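Side-chain contacts in deoxyribodipyrimidine photo-lyase (Oryza sativa Japonica Group, PDB 3UMV), which uses light to split cyclobutane pyrimidine dimers in UV-damaged DNA back into pyrimidines, with FAD as its cofactor: residues Gly37-Tyr42 against Val210-Glu215; Lys401-Trp406 against Leu414-Tyr419. All coordinates share one frame; numbering follows the deposited sequence.

Interaction 1 of 2, residues Gly37-Tyr42 against Val210-Glu215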
ATOM      1  N   GLY A  37     -30.428   1.113 -16.517  1.00 58.04           N
ATOM      2  CA  GLY A  37     -30.126   1.092 -17.934  1.00 48.10           C
ATOM      3  C   GLY A  37     -28.895   1.927 -18.223  1.00 41.75           C
ATOM      4  O   GLY A  37     -28.268   1.778 -19.269  1.00 43.34           O
ATOM      5  N   GLY A  38     -28.549   2.808 -17.287  1.00 35.06           N
ATOM      6  CA  GLY A  38     -27.352   3.620 -17.413  1.00 31.07           C
ATOM      7  C   GLY A  38     -26.100   2.814 -17.090  1.00 25.99           C
ATOM      8  O   GLY A  38     -26.152   1.878 -16.295  1.00 25.15           O
ATOM      9  N   PRO A  39     -24.972   3.173 -17.716  1.00 24.04           N
ATOM     10  CA  PRO A  39     -23.683   2.504 -17.501  1.00 22.35           C
ATOM     11  C   PRO A  39     -23.283   2.434 -16.027  1.00 22.80           C
ATOM     12  O   PRO A  39     -23.677   3.278 -15.221  1.00 25.24           O
ATOM     13  CB  PRO A  39     -22.696   3.397 -18.257  1.00 21.37           C
ATOM     14  CG  PRO A  39     -23.547   4.043 -19.354  1.00 25.59           C
ATOM     15  CD  PRO A  39     -24.893   4.252 -18.717  1.00 26.08           C
ATOM     16  N   VAL A  40     -22.501   1.417 -15.684  1.00 20.57           N
ATOM     17  CA  VAL A  40     -21.855   1.351 -14.386  1.00 18.55           C
ATOM     18  C   VAL A  40     -20.385   1.705 -14.589  1.00 21.17           C
ATOM     19  O   VAL A  40     -19.742   1.194 -15.512  1.00 19.37           O
ATOM     20  CB  VAL A  40     -21.953  -0.064 -13.774  1.00 17.01           C
ATOM     21  CG1 VAL A  40     -21.180  -0.128 -12.446  1.00 19.17           C
ATOM     22  CG2 VAL A  40     -23.430  -0.470 -13.602  1.00 21.11           C
ATOM     23  N   VAL A  41     -19.862   2.594 -13.747  1.00 17.42           N
ATOM     24  CA  VAL A  41     -18.464   3.002 -13.848  1.00 17.43           C
ATOM     25  C   VAL A  41     -17.722   2.606 -12.583  1.00 15.53           C
ATOM     26  O   VAL A  41     -18.153   2.961 -11.487  1.00 17.93           O
ATOM     27  CB  VAL A  41     -18.329   4.522 -14.004  1.00 18.03           C
ATOM     28  CG1 VAL A  41     -16.849   4.935 -14.039  1.00 21.48           C
ATOM     29  CG2 VAL A  41     -19.061   4.992 -15.251  1.00 21.74           C
ATOM     30  N   TYR A  42     -16.624   1.861 -12.741  1.00 14.50           N
ATOM     31  CA  TYR A  42     -15.735   1.555 -11.631  1.00 17.97           C
ATOM     32  C   TYR A  42     -14.577   2.549 -11.659  1.00 18.43           C
ATOM     33  O   TYR A  42     -13.772   2.564 -12.596  1.00 19.23           O
ATOM     34  CB  TYR A  42     -15.228   0.101 -11.701  1.00 18.25           C
ATOM     35  CG  TYR A  42     -14.035  -0.208 -10.813  1.00 15.25           C
ATOM     36  CD1 TYR A  42     -13.914   0.347  -9.540  1.00 14.23           C
ATOM     37  CD2 TYR A  42     -13.031  -1.080 -11.243  1.00 18.29           C
ATOM     38  CE1 TYR A  42     -12.816   0.075  -8.730  1.00 16.08           C
ATOM     39  CE2 TYR A  42     -11.923  -1.371 -10.428  1.00 17.23           C
ATOM     40  CZ  TYR A  42     -11.831  -0.801  -9.174  1.00 13.34           C
ATOM     41  OH  TYR A  42     -10.751  -1.091  -8.362  1.00 14.08           O
ATOM     42  N   VAL A 210     -23.338  -6.519 -21.300  1.00 32.44           N
ATOM     43  CA  VAL A 210     -23.614  -6.133 -22.681  1.00 33.86           C
ATOM     44  C   VAL A 210     -22.457  -5.290 -23.205  1.00 33.82           C
ATOM     45  O   VAL A 210     -21.772  -4.626 -22.432  1.00 30.67           O
ATOM     46  CB  VAL A 210     -24.953  -5.367 -22.822  1.00 34.57           C
ATOM     47  CG1 VAL A 210     -26.100  -6.190 -22.256  1.00 34.27           C
ATOM     48  CG2 VAL A 210     -24.881  -4.015 -22.138  1.00 34.81           C
ATOM     49  N   PRO A 211     -22.225  -5.318 -24.524  1.00 33.52           N
ATOM     50  CA  PRO A 211     -21.078  -4.591 -25.073  1.00 35.22           C
ATOM     51  C   PRO A 211     -21.177  -3.084 -24.860  1.00 36.23           C
ATOM     52  O   PRO A 211     -22.271  -2.535 -24.701  1.00 36.99           O
ATOM     53  CB  PRO A 211     -21.131  -4.925 -26.568  1.00 37.37           C
ATOM     54  CG  PRO A 211     -22.532  -5.357 -26.814  1.00 37.94           C
ATOM     55  CD  PRO A 211     -22.979  -6.033 -25.566  1.00 34.56           C
ATOM     56  N   TRP A 212     -20.029  -2.418 -24.874  1.00 31.86           N
ATOM     57  CA  TRP A 212     -19.992  -0.982 -24.670  1.00 30.65           C
ATOM     58  C   TRP A 212     -20.325  -0.232 -25.946  1.00 38.68           C
ATOM     59  O   TRP A 212     -19.672  -0.408 -26.976  1.00 42.81           O
ATOM     60  CB  TRP A 212     -18.622  -0.551 -24.156  1.00 28.38           C
ATOM     61  CG  TRP A 212     -18.540   0.904 -23.847  1.00 25.17           C
ATOM     62  CD1 TRP A 212     -18.123   1.894 -24.683  1.00 20.97           C
ATOM     63  CD2 TRP A 212     -18.879   1.537 -22.607  1.00 23.04           C
ATOM     64  NE1 TRP A 212     -18.178   3.111 -24.043  1.00 25.04           N
ATOM     65  CE2 TRP A 212     -18.635   2.917 -22.764  1.00 24.08           C
ATOM     66  CE3 TRP A 212     -19.365   1.074 -21.383  1.00 25.98           C
ATOM     67  CZ2 TRP A 212     -18.867   3.838 -21.745  1.00 23.87           C
ATOM     68  CZ3 TRP A 212     -19.581   1.987 -20.365  1.00 27.45           C
ATOM     69  CH2 TRP A 212     -19.334   3.354 -20.554  1.00 25.32           C
ATOM     70  N   ASP A 213     -21.341   0.617 -25.866  1.00 39.04           N
ATOM     71  CA  ASP A 213     -21.806   1.351 -27.031  1.00 40.93           C
ATOM     72  C   ASP A 213     -21.921   2.847 -26.747  1.00 39.48           C
ATOM     73  O   ASP A 213     -22.649   3.561 -27.433  1.00 39.96           O
ATOM     74  CB  ASP A 213     -23.163   0.801 -27.476  1.00 46.50           C
ATOM     75  CG  ASP A 213     -24.280   1.131 -26.496  1.00 51.09           C
ATOM     76  OD1 ASP A 213     -25.424   1.338 -26.955  1.00 57.60           O
ATOM     77  OD2 ASP A 213     -24.021   1.194 -25.274  1.00 45.77           O
ATOM     78  N   ARG A 214     -21.210   3.322 -25.729  1.00 34.44           N
ATOM     79  CA  ARG A 214     -21.278   4.734 -25.369  1.00 37.66           C
ATOM     80  C   ARG A 214     -20.007   5.464 -25.798  1.00 40.21           C
ATOM     81  O   ARG A 214     -19.296   5.018 -26.700  1.00 38.20           O
ATOM     82  CB  ARG A 214     -21.503   4.903 -23.864  1.00 38.23           C
ATOM     83  CG  ARG A 214     -22.692   4.138 -23.308  1.00 37.70           C
ATOM     84  CD  ARG A 214     -24.002   4.540 -23.979  1.00 42.87           C
ATOM     85  NE  ARG A 214     -25.111   3.716 -23.503  1.00 43.49           N
ATOM     86  CZ  ARG A 214     -25.840   3.996 -22.427  1.00 38.94           C
ATOM     87  NH1 ARG A 214     -25.582   5.085 -21.715  1.00 35.28           N
ATOM     88  NH2 ARG A 214     -26.827   3.187 -22.065  1.00 41.40           N
ATOM     89  N   GLU A 215     -19.729   6.585 -25.141  1.00 43.90           N
ATOM     90  CA  GLU A 215     -18.518   7.352 -25.404  1.00 43.61           C
ATOM     91  C   GLU A 215     -17.290   6.456 -25.285  1.00 36.82           C
ATOM     92  O   GLU A 215     -17.136   5.720 -24.310  1.00 32.14           O
ATOM     93  CB  GLU A 215     -18.406   8.534 -24.434  1.00 47.41           C
ATOM     94  CG  GLU A 215     -17.014   9.157 -24.366  1.00 48.10           C
ATOM     95  CD  GLU A 215     -16.949  10.378 -23.458  1.00 48.19           C
ATOM     96  OE1 GLU A 215     -15.929  10.545 -22.755  1.00 46.75           O
ATOM     97  OE2 GLU A 215     -17.911  11.174 -23.454  1.00 49.86           O
TER
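R214 reaches P39 by bending early: CG stands anti to the carbonyl carbon (chi1 -53°), and a second turn at chi2 (-59°) folds the chain back before it brings the guanidinium against the proline ring, the two side chains crossing at about a right angle. W212 starts the other way, with CG anti to the backbone N (chi1 -177°), which brings the six-membered part of its indole to P39 as well. The two side chains thus meet different parts of one pyrrolidine. CG of P39 lies over one face of the R214 guanidinium, with P39 CD 3.2 Å from R214 NH1, while P39 CB packs obliquely against W212 CZ3 at 4.0 Å. P39 immediately precedes strand 40-44, an inner strand of the alpha/beta domain with the HUP-type sheet of photolyases and cryptochromes, and the loop holding W212 and R214 follows helix 196-199. The indole also touches A71 on the adjacent strand 70-75 and F112 on the edge strand 111-114. Within the loop, W212 NE1 donates to E215 O at 2.8 Å; the donor sits well above the carbonyl plane, although the acceptor lies nearly in the plane of the ring. This bond probably helps to set the turn of the indole, and CB of R214 covers one of its faces. R214 NE also forms a salt bridge with D213 OD2 at 3.3 Å; as a hydrogen bond it is weak.

Interaction 2 of 2, residues Lys401-Trp406 against Leu414-Tyr419. With EDO (1,2-ethanediol), chain F.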
ATOM      1  N   LYS A 401      13.969   3.831  14.275  1.00 13.86           N
ATOM      2  CA  LYS A 401      14.306   4.045  15.674  1.00 11.78           C
ATOM      3  C   LYS A 401      15.558   4.897  15.871  1.00 14.38           C
ATOM      4  O   LYS A 401      15.635   5.695  16.821  1.00 13.54           O
ATOM      5  CB  LYS A 401      14.427   2.719  16.405  1.00  9.67           C
ATOM      6  CG  LYS A 401      13.075   2.059  16.600  1.00 12.65           C
ATOM      7  CD  LYS A 401      13.160   0.848  17.499  1.00 12.76           C
ATOM      8  CE  LYS A 401      11.761   0.210  17.648  1.00 13.79           C
ATOM      9  NZ  LYS A 401      10.863   1.039  18.492  1.00 13.88           N
ATOM     10  N   LYS A 402      16.548   4.740  14.996  1.00 13.63           N
ATOM     11  CA  LYS A 402      17.720   5.622  15.065  1.00 16.56           C
ATOM     12  C   LYS A 402      17.354   7.074  14.755  1.00 13.42           C
ATOM     13  O   LYS A 402      17.945   8.007  15.299  1.00 16.88           O
ATOM     14  CB  LYS A 402      18.829   5.153  14.130  1.00 10.56           C
ATOM     15  CG  LYS A 402      19.458   3.828  14.519  1.00 13.25           C
ATOM     16  CD  LYS A 402      20.120   3.921  15.884  1.00 19.53           C
ATOM     17  CE  LYS A 402      19.574   2.856  16.809  1.00 24.68           C
ATOM     18  NZ  LYS A 402      20.403   2.676  18.047  1.00 20.09           N
ATOM     19  N   ILE A 403      16.369   7.280  13.885  1.00 14.36           N
ATOM     20  CA  ILE A 403      15.955   8.642  13.581  1.00 16.07           C
ATOM     21  C   ILE A 403      15.384   9.304  14.836  1.00 16.09           C
ATOM     22  O   ILE A 403      15.688  10.462  15.123  1.00 15.12           O
ATOM     23  CB  ILE A 403      14.958   8.672  12.420  1.00 12.28           C
ATOM     24  CG1 ILE A 403      15.609   8.110  11.166  1.00 10.89           C
ATOM     25  CG2 ILE A 403      14.475  10.090  12.157  1.00 12.18           C
ATOM     26  CD1 ILE A 403      14.680   8.020   9.966  1.00 14.29           C
ATOM     27  N   LEU A 404      14.602   8.553  15.609  1.00 14.83           N
ATOM     28  CA  LEU A 404      14.151   9.022  16.926  1.00 13.49           C
ATOM     29  C   LEU A 404      15.338   9.366  17.831  1.00 17.46           C
ATOM     30  O   LEU A 404      15.354  10.399  18.530  1.00 15.49           O
ATOM     31  CB  LEU A 404      13.289   7.956  17.602  1.00 13.73           C
ATOM     32  CG  LEU A 404      12.918   8.233  19.060  1.00 14.60           C
ATOM     33  CD1 LEU A 404      12.097   9.521  19.167  1.00 14.06           C
ATOM     34  CD2 LEU A 404      12.151   7.049  19.647  1.00 17.17           C
ATOM     35  N   GLU A 405      16.349   8.507  17.807  1.00 15.51           N
ATOM     36  CA  GLU A 405      17.497   8.686  18.692  1.00 17.23           C
ATOM     37  C   GLU A 405      18.387   9.871  18.315  1.00 14.69           C
ATOM     38  O   GLU A 405      19.091  10.404  19.156  1.00 15.96           O
ATOM     39  CB  GLU A 405      18.333   7.413  18.683  1.00 19.96           C
ATOM     40  CG  GLU A 405      19.298   7.295  19.840  1.00 20.75           C
ATOM     41  CD  GLU A 405      19.971   5.940  19.884  1.00 21.55           C
ATOM     42  OE1 GLU A 405      20.690   5.676  20.861  1.00 23.93           O
ATOM     43  OE2 GLU A 405      19.765   5.129  18.959  1.00 22.96           O
ATOM     44  N   TRP A 406      18.362  10.269  17.049  1.00 15.15           N
ATOM     45  CA  TRP A 406      19.282  11.283  16.557  1.00 17.35           C
ATOM     46  C   TRP A 406      18.570  12.542  16.071  1.00 15.27           C
ATOM     47  O   TRP A 406      19.106  13.277  15.252  1.00 19.08           O
ATOM     48  CB  TRP A 406      20.126  10.726  15.400  1.00 18.76           C
ATOM     49  CG  TRP A 406      20.913   9.512  15.759  1.00 18.11           C
ATOM     50  CD1 TRP A 406      21.374   9.158  16.998  1.00 14.04           C
ATOM     51  CD2 TRP A 406      21.309   8.470  14.868  1.00 17.93           C
ATOM     52  NE1 TRP A 406      22.053   7.956  16.920  1.00 22.01           N
ATOM     53  CE2 TRP A 406      22.019   7.518  15.621  1.00 17.85           C
ATOM     54  CE3 TRP A 406      21.126   8.247  13.499  1.00 16.70           C
ATOM     55  CZ2 TRP A 406      22.548   6.358  15.048  1.00 22.10           C
ATOM     56  CZ3 TRP A 406      21.669   7.099  12.929  1.00 19.67           C
ATOM     57  CH2 TRP A 406      22.358   6.172  13.706  1.00 21.73           C
ATOM     58  N   LEU A 414       9.428  11.537  13.414  1.00 15.11           N
ATOM     59  CA  LEU A 414       8.314  10.941  12.679  1.00 16.36           C
ATOM     60  C   LEU A 414       8.187  11.575  11.299  1.00 14.50           C
ATOM     61  O   LEU A 414       8.027  10.875  10.289  1.00 14.21           O
ATOM     62  CB  LEU A 414       7.018  11.121  13.470  1.00 18.45           C
ATOM     63  CG  LEU A 414       5.748  10.408  13.029  1.00 22.21           C
ATOM     64  CD1 LEU A 414       5.969   8.891  12.994  1.00 19.50           C
ATOM     65  CD2 LEU A 414       4.639  10.769  14.015  1.00 17.64           C
ATOM     66  N   SER A 415       8.275  12.902  11.250  1.00 13.75           N
ATOM     67  CA  SER A 415       8.157  13.631   9.987  1.00 13.08           C
ATOM     68  C   SER A 415       9.275  13.245   9.023  1.00 15.38           C
ATOM     69  O   SER A 415       9.062  13.094   7.820  1.00 14.42           O
ATOM     70  CB  SER A 415       8.193  15.140  10.252  1.00 16.99           C
ATOM     71  OG  SER A 415       8.132  15.862   9.041  1.00 25.84           O
ATOM     72  N   THR A 416      10.478  13.096   9.556  1.00 13.79           N
ATOM     73  CA  THR A 416      11.623  12.759   8.713  1.00 11.42           C
ATOM     74  C   THR A 416      11.535  11.322   8.188  1.00 10.05           C
ATOM     75  O   THR A 416      11.775  11.069   7.003  1.00 11.84           O
ATOM     76  CB  THR A 416      12.955  13.038   9.445  1.00 12.68           C
ATOM     77  OG1 THR A 416      13.101  14.454   9.611  1.00 18.75           O
ATOM     78  CG2 THR A 416      14.120  12.541   8.634  1.00 11.79           C
ATOM     79  N   ALA A 417      11.169  10.392   9.060  1.00 11.54           N
ATOM     80  CA  ALA A 417      11.010   8.990   8.651  1.00 11.34           C
ATOM     81  C   ALA A 417       9.975   8.865   7.532  1.00 14.23           C
ATOM     82  O   ALA A 417      10.189   8.159   6.544  1.00 13.16           O
ATOM     83  CB  ALA A 417      10.620   8.108   9.862  1.00 12.69           C
ATOM     84  N   ILE A 418       8.838   9.540   7.708  1.00 11.84           N
ATOM     85  CA  ILE A 418       7.735   9.452   6.764  1.00 12.64           C
ATOM     86  C   ILE A 418       8.153  10.080   5.448  1.00 12.97           C
ATOM     87  O   ILE A 418       7.926   9.524   4.389  1.00 12.63           O
ATOM     88  CB  ILE A 418       6.444  10.137   7.335  1.00 13.12           C
ATOM     89  CG1 ILE A 418       5.846   9.277   8.450  1.00 13.76           C
ATOM     90  CG2 ILE A 418       5.412  10.399   6.249  1.00 14.43           C
ATOM     91  CD1 ILE A 418       4.704   9.970   9.199  1.00 12.61           C
ATOM     92  N   TYR A 419       8.817  11.227   5.517  1.00 11.80           N
ATOM     93  CA  TYR A 419       9.288  11.885   4.308  1.00 12.91           C
ATOM     94  C   TYR A 419      10.232  10.977   3.518  1.00 14.29           C
ATOM     95  O   TYR A 419      10.064  10.814   2.317  1.00 14.78           O
ATOM     96  CB  TYR A 419       9.975  13.210   4.659  1.00 11.32           C
ATOM     97  CG  TYR A 419      10.903  13.741   3.587  1.00 15.36           C
ATOM     98  CD1 TYR A 419      10.416  14.423   2.480  1.00 20.56           C
ATOM     99  CD2 TYR A 419      12.273  13.539   3.684  1.00 20.01           C
ATOM    100  CE1 TYR A 419      11.280  14.893   1.497  1.00 25.62           C
ATOM    101  CE2 TYR A 419      13.143  14.008   2.717  1.00 21.09           C
ATOM    102  CZ  TYR A 419      12.642  14.679   1.626  1.00 26.16           C
ATOM    103  OH  TYR A 419      13.522  15.139   0.669  1.00 34.31           O
TER
HETATM  104  C1  EDO F 706      20.138   6.811  24.100  1.00 48.99           C
HETATM  105  O1  EDO F 706      20.435   7.504  22.949  1.00 50.48           O
HETATM  106  C2  EDO F 706      18.899   6.267  24.263  1.00 45.09           C
HETATM  107  O2  EDO F 706      18.627   5.516  25.380  1.00 44.48           O
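A single isoleucine carries nearly all of this helix-helix contact: I403 reaches T416 with one branch and A417 with the other, and no hydrogen bond crosses between the segments. Helices 393-405 and 410-424 follow each other in the helical, FAD-binding part of the photolyase fold, joined by a short connection. With CG1 anti to the carbonyl carbon (chi1 -62°) and the chain extended beyond it, I403 sends CD1 over the backbone of A417, 4.0 Å from A417 CA and 4.1 Å from A417 CB. The other branch, I403 CG2, meets T416 CB at 4.3 Å. The small A417 side chain is consistent with the close approach of I403 CA and A417 CA, 7.0 Å apart. I403 also lies beside W378 and W399, predicted with W406 to pass electrons as tryptophanyl radicals, and A417 is packed against C437 and I441 of helix 431-442, its side chain about 6 Å from the FAD. Elsewhere on helix 393-405, E405 OE2 accepts K402 NZ on its syn lone pair, a salt bridge of 2.7 Å, and K402 NZ is also hydrogen-bonded to M461 O. Y460 OH is hydrogen-bonded to E405 OE1. Shortening E405 to an alanine is likely to leave the K402 ammonium without its carboxylate mate and Y460 OH without this bond. A 1,2-ethanediol, probably from the crystallisation liquor and also hydrogen-bonded to R452 NE and P453 O, donates from O1 to E405 OE1 at 2.8 Å.

From the N terminus, the chain enters interaction 1 at residues 37-42, runs through the strands and helices of the alpha/beta domain, and returns at 210-215, closing a loop of 167 intervening residues. It then continues into the helical part, where interaction 2 closes a short loop, with seven residues between 401-406 and 414-419. The two are in series, neither nested nor crossed. The centres of interactions 1 and 2 are about 48 Å apart, on opposite sides of the chain's centre. Interaction 1 ties the loop after helix 196-199 back to the residues leading into an inner strand, whereas interaction 2 joins two successive helices near the flavin and the predicted tryptophan route.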